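Local coordinates for fucoxanthin chlorophyll a/c-binding protein Lhcq10 (Chaetoceros gracilis, PDB 6L4U) that binds chlorophylls a and c and fucoxanthin as a diatom light-harvesting protein, probably passing excitation energy on to a photosystem, at residues 71-85 and 156-168. Sequence-based numbering, arbitrary orientation.
Sequences ETNSATIGFLRQSEI and KHYMRGGKPGAFP. With CLA (chlorophyll a), chain B.
With chi1 of Tyr158 at 49°, its CG is wedged between the backbone N and the carbonyl carbon, and the ring presents one face to Gln82, whose CG lies over the ring centre as a CH-pi contact, 3.3 Å from the centroid. CE1 of His157 covers the opposite face, and CD1 of Phe79 meets the ring at its edge, 3.7 Å from Tyr158 CE2. Gly78 has no side chain where Tyr158 O comes in, leaving its CA 3.5 Å from that O in a CA-H...O contact. Met159, next in the loop, bends at chi3 (77°), bringing CE 3.4 Å from Ala75 O; its sulfur lies obliquely beside the Phe79 ring, a Met-aromatic contact. Beyond it, the nearly coplanar carboxylate of Glu71 and guanidinium of Arg160 form a salt bridge whose hydrogen bond, Arg160 NH1 to Glu71 OE1, is weak (3.3 Å). Phe79, His157, Met159 and Arg160 also line a chlorophyll c1 pocket. Further down the helix, CG and CD of Pro164 lie over one face of the Arg81 guanidinium, CG offset toward its rim. On another side, Glu84 OE1 ligates the magnesium of a chlorophyll a. The loop joining helices 137-153 and 196-223 is packed along the N-terminal half of helix 73-102, with helix 42-51 touching Ile77 and Arg81.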
loop_
_atom_site.group_PDB
_atom_site.type_symbol
_atom_site.label_atom_id
_atom_site.label_comp_id
_atom_site.label_asym_id
_atom_site.label_seq_id
_atom_site.Cartn_x
_atom_site.Cartn_y
_atom_site.Cartn_z
ATOM N N GLU Z 71 26.897 45.111 70.435
ATOM C CA GLU Z 71 27.413 46.468 70.303
ATOM C C GLU Z 71 28.917 46.512 70.576
ATOM O O GLU Z 71 29.720 46.707 69.658
ATOM C CB GLU Z 71 26.693 47.378 71.292
ATOM C CG GLU Z 71 25.196 47.661 71.249
ATOM C CD GLU Z 71 24.775 48.502 70.080
ATOM O OE1 GLU Z 71 25.170 49.674 70.083
ATOM O OE2 GLU Z 71 23.768 48.181 69.417
ATOM N N THR Z 72 29.294 46.297 71.839
ATOM C CA THR Z 72 30.627 46.109 72.416
ATOM C C THR Z 72 30.380 45.944 73.910
ATOM O O THR Z 72 29.255 46.120 74.379
ATOM C CB THR Z 72 31.619 47.257 72.165
ATOM O OG1 THR Z 72 32.911 46.899 72.668
ATOM C CG2 THR Z 72 31.151 48.535 72.826
ATOM N N ASN Z 73 31.436 45.618 74.659
ATOM C CA ASN Z 73 31.273 45.487 76.105
ATOM C C ASN Z 73 31.046 46.838 76.775
ATOM O O ASN Z 73 30.306 46.924 77.761
ATOM C CB ASN Z 73 32.501 44.831 76.729
ATOM C CG ASN Z 73 32.324 44.554 78.211
ATOM O OD1 ASN Z 73 31.235 44.215 78.674
ATOM N ND2 ASN Z 73 33.367 44.838 78.979
ATOM N N SER Z 74 31.671 47.898 76.260
ATOM C CA SER Z 74 31.587 49.205 76.897
ATOM C C SER Z 74 30.264 49.911 76.641
ATOM O O SER Z 74 29.933 50.855 77.364
ATOM C CB SER Z 74 32.737 50.095 76.424
ATOM O OG SER Z 74 33.972 49.656 76.963
ATOM N N ALA Z 75 29.508 49.495 75.629
ATOM C CA ALA Z 75 28.210 50.102 75.373
ATOM C C ALA Z 75 27.099 49.435 76.163
ATOM O O ALA Z 75 26.149 50.109 76.575
ATOM C CB ALA Z 75 27.880 50.052 73.880
ATOM N N THR Z 76 27.198 48.124 76.384
ATOM C CA THR Z 76 26.216 47.435 77.203
ATOM C C THR Z 76 26.471 47.641 78.684
ATOM O O THR Z 76 25.563 47.424 79.490
ATOM C CB THR Z 76 26.216 45.940 76.903
ATOM O OG1 THR Z 76 27.395 45.341 77.451
ATOM C CG2 THR Z 76 26.222 45.737 75.410
ATOM N N ILE Z 77 27.686 48.047 79.058
ATOM C CA ILE Z 77 27.949 48.389 80.448
ATOM C C ILE Z 77 27.296 49.729 80.794
ATOM O O ILE Z 77 27.105 50.034 81.976
ATOM C CB ILE Z 77 29.463 48.443 80.744
ATOM C CG1 ILE Z 77 29.801 48.135 82.197
ATOM C CG2 ILE Z 77 30.092 49.768 80.455
ATOM C CD1 ILE Z 77 30.949 47.226 82.347
ATOM N N GLY Z 78 26.960 50.546 79.788
ATOM C CA GLY Z 78 26.115 51.700 80.022
ATOM C C GLY Z 78 24.647 51.350 79.984
ATOM O O GLY Z 78 23.825 52.055 80.576
ATOM N N PHE Z 79 24.295 50.269 79.284
ATOM C CA PHE Z 79 22.941 49.737 79.363
ATOM C C PHE Z 79 22.664 49.171 80.747
ATOM O O PHE Z 79 21.578 49.374 81.301
ATOM C CB PHE Z 79 22.738 48.659 78.291
ATOM C CG PHE Z 79 21.317 48.173 78.168
ATOM C CD1 PHE Z 79 20.440 48.789 77.297
ATOM C CD2 PHE Z 79 20.869 47.081 78.903
ATOM C CE1 PHE Z 79 19.142 48.344 77.175
ATOM C CE2 PHE Z 79 19.569 46.641 78.792
ATOM C CZ PHE Z 79 18.707 47.269 77.928
ATOM N N LEU Z 80 23.629 48.437 81.309
ATOM C CA LEU Z 80 23.448 47.854 82.632
ATOM C C LEU Z 80 23.422 48.922 83.714
ATOM O O LEU Z 80 22.720 48.766 84.719
ATOM C CB LEU Z 80 24.557 46.846 82.926
ATOM C CG LEU Z 80 24.616 45.574 82.086
ATOM C CD1 LEU Z 80 25.753 44.692 82.566
ATOM C CD2 LEU Z 80 23.298 44.845 82.141
ATOM N N ARG Z 81 24.175 50.006 83.525
ATOM C CA ARG Z 81 24.142 51.104 84.482
ATOM C C ARG Z 81 22.823 51.858 84.411
ATOM O O ARG Z 81 22.274 52.240 85.449
ATOM C CB ARG Z 81 25.305 52.053 84.233
ATOM C CG ARG Z 81 26.606 51.600 84.831
ATOM C CD ARG Z 81 27.679 52.633 84.588
ATOM N NE ARG Z 81 27.343 53.901 85.222
ATOM C CZ ARG Z 81 27.991 55.038 85.003
ATOM N NH1 ARG Z 81 27.616 56.145 85.626
ATOM N NH2 ARG Z 81 29.019 55.065 84.167
ATOM N N GLN Z 82 22.308 52.083 83.199
ATOM C CA GLN Z 82 21.018 52.749 83.035
ATOM C C GLN Z 82 19.902 51.922 83.635
ATOM O O GLN Z 82 18.973 52.460 84.240
ATOM C CB GLN Z 82 20.618 52.834 81.591
ATOM C CG GLN Z 82 19.781 53.919 81.048
ATOM C CD GLN Z 82 19.237 55.062 81.848
ATOM O OE1 GLN Z 82 18.665 54.998 82.934
ATOM N NE2 GLN Z 82 19.535 56.216 81.276
ATOM N N SER Z 83 19.934 50.612 83.382
ATOM C CA SER Z 83 18.858 49.743 83.829
ATOM C C SER Z 83 18.874 49.574 85.337
ATOM O O SER Z 83 17.815 49.411 85.945
ATOM C CB SER Z 83 18.955 48.381 83.146
ATOM O OG SER Z 83 17.973 47.498 83.652
ATOM N N GLU Z 84 20.057 49.615 85.954
ATOM C CA GLU Z 84 20.129 49.567 87.410
ATOM C C GLU Z 84 19.629 50.865 88.024
ATOM O O GLU Z 84 18.902 50.847 89.024
ATOM C CB GLU Z 84 21.562 49.292 87.860
ATOM C CG GLU Z 84 21.728 49.250 89.368
ATOM C CD GLU Z 84 23.132 48.894 89.791
ATOM O OE1 GLU Z 84 23.282 47.976 90.621
ATOM O OE2 GLU Z 84 24.084 49.531 89.299
ATOM N N ILE Z 85 20.011 51.997 87.430
ATOM C CA ILE Z 85 19.579 53.299 87.923
ATOM C C ILE Z 85 18.076 53.469 87.728
ATOM O O ILE Z 85 17.377 53.951 88.626
ATOM C CB ILE Z 85 20.397 54.407 87.230
ATOM C CG1 ILE Z 85 21.809 54.465 87.809
ATOM C CG2 ILE Z 85 19.756 55.756 87.386
ATOM C CD1 ILE Z 85 22.791 55.196 86.922
ATOM N N LYS Z 156 21.844 62.819 74.555
ATOM C CA LYS Z 156 22.876 61.821 74.351
ATOM C C LYS Z 156 22.570 60.556 75.133
ATOM O O LYS Z 156 21.941 60.589 76.194
ATOM C CB LYS Z 156 24.245 62.424 74.630
ATOM C CG LYS Z 156 25.380 61.738 75.059
ATOM C CD LYS Z 156 26.108 62.089 73.736
ATOM C CE LYS Z 156 26.996 61.077 73.110
ATOM N NZ LYS Z 156 28.272 61.619 73.694
ATOM N N HIS Z 157 22.963 59.436 74.541
ATOM C CA HIS Z 157 22.490 58.122 74.932
ATOM C C HIS Z 157 23.524 57.397 75.774
ATOM O O HIS Z 157 24.732 57.588 75.623
ATOM C CB HIS Z 157 22.153 57.286 73.701
ATOM C CG HIS Z 157 21.254 56.126 73.988
ATOM N ND1 HIS Z 157 21.725 54.837 74.114
ATOM C CD2 HIS Z 157 19.912 56.053 74.134
ATOM C CE1 HIS Z 157 20.711 54.023 74.345
ATOM N NE2 HIS Z 157 19.599 54.735 74.360
ATOM N N TYR Z 158 23.025 56.537 76.649
ATOM C CA TYR Z 158 23.845 55.838 77.621
ATOM C C TYR Z 158 24.654 54.701 77.015
ATOM O O TYR Z 158 25.612 54.243 77.645
ATOM C CB TYR Z 158 22.956 55.310 78.743
ATOM C CG TYR Z 158 21.735 54.551 78.270
ATOM C CD1 TYR Z 158 20.527 55.207 78.011
ATOM C CD2 TYR Z 158 21.783 53.173 78.103
ATOM C CE1 TYR Z 158 19.411 54.503 77.609
ATOM C CE2 TYR Z 158 20.677 52.467 77.690
ATOM C CZ TYR Z 158 19.496 53.134 77.447
ATOM O OH TYR Z 158 18.395 52.426 77.037
ATOM N N MET Z 159 24.299 54.233 75.812
ATOM C CA MET Z 159 25.111 53.254 75.099
ATOM C C MET Z 159 26.096 53.896 74.140
ATOM O O MET Z 159 26.429 53.317 73.099
ATOM C CB MET Z 159 24.247 52.229 74.367
ATOM C CG MET Z 159 23.274 51.506 75.250
ATOM S SD MET Z 159 22.467 50.201 74.332
ATOM C CE MET Z 159 23.788 48.987 74.326
ATOM N N ARG Z 160 26.586 55.076 74.496
ATOM C CA ARG Z 160 27.477 55.921 73.718
ATOM C C ARG Z 160 28.358 56.600 74.753
ATOM O O ARG Z 160 28.632 55.997 75.799
ATOM C CB ARG Z 160 26.715 56.945 72.872
ATOM C CG ARG Z 160 25.845 56.371 71.756
ATOM C CD ARG Z 160 26.679 55.767 70.641
ATOM N NE ARG Z 160 25.885 54.887 69.788
ATOM C CZ ARG Z 160 25.905 53.561 69.857
ATOM N NH1 ARG Z 160 25.148 52.840 69.043
ATOM N NH2 ARG Z 160 26.686 52.955 70.737
ATOM N N GLY Z 161 28.904 57.772 74.429
ATOM C CA GLY Z 161 29.292 58.717 75.462
ATOM C C GLY Z 161 28.149 58.850 76.449
ATOM O O GLY Z 161 27.038 59.212 76.067
ATOM N N GLY Z 162 28.398 58.542 77.713
ATOM C CA GLY Z 162 27.338 58.008 78.544
ATOM C C GLY Z 162 26.564 58.976 79.408
ATOM O O GLY Z 162 25.643 59.648 78.933
ATOM N N LYS Z 163 26.932 59.017 80.689
ATOM C CA LYS Z 163 26.186 59.564 81.814
ATOM C C LYS Z 163 24.787 58.953 81.859
ATOM O O LYS Z 163 23.807 59.599 81.460
ATOM C CB LYS Z 163 26.100 61.086 81.763
ATOM C CG LYS Z 163 25.667 61.628 83.086
ATOM C CD LYS Z 163 26.790 61.634 84.073
ATOM C CE LYS Z 163 26.221 62.214 85.307
ATOM N NZ LYS Z 163 26.649 63.608 85.351
ATOM N N PRO Z 164 24.657 57.700 82.294
ATOM C CA PRO Z 164 23.329 57.090 82.373
ATOM C C PRO Z 164 22.536 57.637 83.545
ATOM O O PRO Z 164 23.088 58.052 84.566
ATOM C CB PRO Z 164 23.640 55.604 82.558
ATOM C CG PRO Z 164 24.924 55.605 83.288
ATOM C CD PRO Z 164 25.701 56.798 82.808
ATOM N N GLY Z 165 21.217 57.636 83.383
ATOM C CA GLY Z 165 20.323 58.240 84.337
ATOM C C GLY Z 165 20.083 59.717 84.124
ATOM O O GLY Z 165 19.113 60.260 84.665
ATOM N N ALA Z 166 20.935 60.382 83.348
ATOM C CA ALA Z 166 20.789 61.804 83.059
ATOM C C ALA Z 166 19.619 61.997 82.112
ATOM O O ALA Z 166 19.727 61.738 80.912
ATOM C CB ALA Z 166 22.075 62.359 82.460
ATOM N N PHE Z 167 18.492 62.437 82.647
ATOM C CA PHE Z 167 17.344 62.716 81.803
ATOM C C PHE Z 167 17.598 63.991 81.013
ATOM O O PHE Z 167 17.952 65.019 81.603
ATOM C CB PHE Z 167 16.074 62.858 82.625
ATOM C CG PHE Z 167 14.831 62.492 81.879
ATOM C CD1 PHE Z 167 14.123 63.450 81.173
ATOM C CD2 PHE Z 167 14.370 61.188 81.879
ATOM C CE1 PHE Z 167 12.976 63.113 80.481
ATOM C CE2 PHE Z 167 13.226 60.845 81.191
ATOM C CZ PHE Z 167 12.528 61.809 80.492
ATOM N N PRO Z 168 17.462 63.958 79.691
ATOM C CA PRO Z 168 17.635 65.178 78.899
ATOM C C PRO Z 168 16.515 66.164 79.172
ATOM O O PRO Z 168 15.354 65.780 79.338
ATOM C CB PRO Z 168 17.591 64.668 77.455
ATOM C CG PRO Z 168 16.869 63.356 77.546
ATOM C CD PRO Z 168 17.240 62.769 78.853
HETATM MG MG CLA B . 23.455 45.865 90.838
HETATM C CHA CLA B . 26.898 45.956 90.501
HETATM C CHB CLA B . 23.212 45.988 87.475
HETATM C CHC CLA B . 20.121 45.420 91.209
HETATM C CHD CLA B . 23.937 45.249 94.450
HETATM N NA CLA B . 24.797 45.919 89.261
HETATM C C1A CLA B . 26.075 46.010 89.247
HETATM C C2A CLA B . 26.722 46.125 87.886
HETATM C C3A CLA B . 25.519 46.192 86.974
HETATM C C4A CLA B . 24.435 46.023 87.982
HETATM C CMA CLA B . 25.412 47.607 86.428
HETATM C CAA CLA B . 27.516 44.860 87.485
HETATM C CBA CLA B . 26.742 43.579 87.134
HETATM C CGA CLA B . 26.148 42.891 88.346
HETATM O O1A CLA B . 26.856 42.384 89.195
HETATM O O2A CLA B . 24.713 42.869 88.560
HETATM N NB CLA B . 21.905 45.696 89.522
HETATM C C1B CLA B . 21.955 45.846 88.204
HETATM C C2B CLA B . 20.646 45.872 87.509
HETATM C C3B CLA B . 19.717 45.706 88.644
HETATM C C4B CLA B . 20.610 45.599 89.833
HETATM C CMB CLA B . 20.345 46.029 86.045
HETATM C CAB CLA B . 18.238 45.643 88.603
HETATM C CBB CLA B . 17.609 44.510 88.821
HETATM N NC CLA B . 22.308 45.403 92.481
HETATM C C1C CLA B . 20.963 45.310 92.419
HETATM C C2C CLA B . 20.306 45.069 93.728
HETATM C C3C CLA B . 21.435 45.020 94.672
HETATM C C4C CLA B . 22.612 45.239 93.794
HETATM C CMC CLA B . 18.848 44.909 94.043
HETATM C CAC CLA B . 21.393 44.793 96.161
HETATM C CBC CLA B . 21.543 43.300 96.353
HETATM N ND CLA B . 24.946 45.589 92.194
HETATM C C1D CLA B . 25.118 45.464 93.614
HETATM C C2D CLA B . 26.516 45.569 94.102
HETATM C C3D CLA B . 27.219 45.782 92.814
HETATM C C4D CLA B . 26.264 45.780 91.813
HETATM C CMD CLA B . 27.240 45.518 95.416
HETATM C CAD CLA B . 28.547 45.982 92.189
HETATM O OBD CLA B . 29.668 46.049 92.812
HETATM C CBD CLA B . 28.363 46.129 90.733
HETATM C CGD CLA B . 28.766 47.524 90.358
HETATM O O1D CLA B . 29.724 47.706 89.628
HETATM O O2D CLA B . 28.025 48.680 90.833
HETATM C CED CLA B . 28.281 49.957 90.249
HETATM C C1 CLA B . 23.916 41.750 88.181
HETATM C C2 CLA B . 22.538 42.287 87.890
HETATM C C3 CLA B . 21.464 41.516 87.673
HETATM C C4 CLA B . 20.155 42.196 87.411
HETATM C C5 CLA B . 21.567 40.009 87.670
HETATM C C6 CLA B . 20.259 39.293 87.347
HETATM C C7 CLA B . 20.085 38.124 88.305
HETATM C C8 CLA B . 18.726 37.449 88.181
HETATM C C9 CLA B . 18.512 36.534 89.382
HETATM C C10 CLA B . 18.667 36.702 86.850
HETATM C C11 CLA B . 17.526 35.690 86.760
HETATM C C12 CLA B . 16.171 36.345 86.524
HETATM C C13 CLA B . 15.520 35.777 85.271
HETATM C C14 CLA B . 16.163 36.403 84.039
HETATM C C15 CLA B . 14.016 36.024 85.333
HETATM C C16 CLA B . 13.230 35.435 84.165
HETATM C C17 CLA B . 12.543 36.536 83.359
HETATM C C18 CLA B . 11.055 36.278 83.150
HETATM C C19 CLA B . 10.422 37.412 82.354
HETATM C C20 CLA B . 10.331 36.083 84.475
#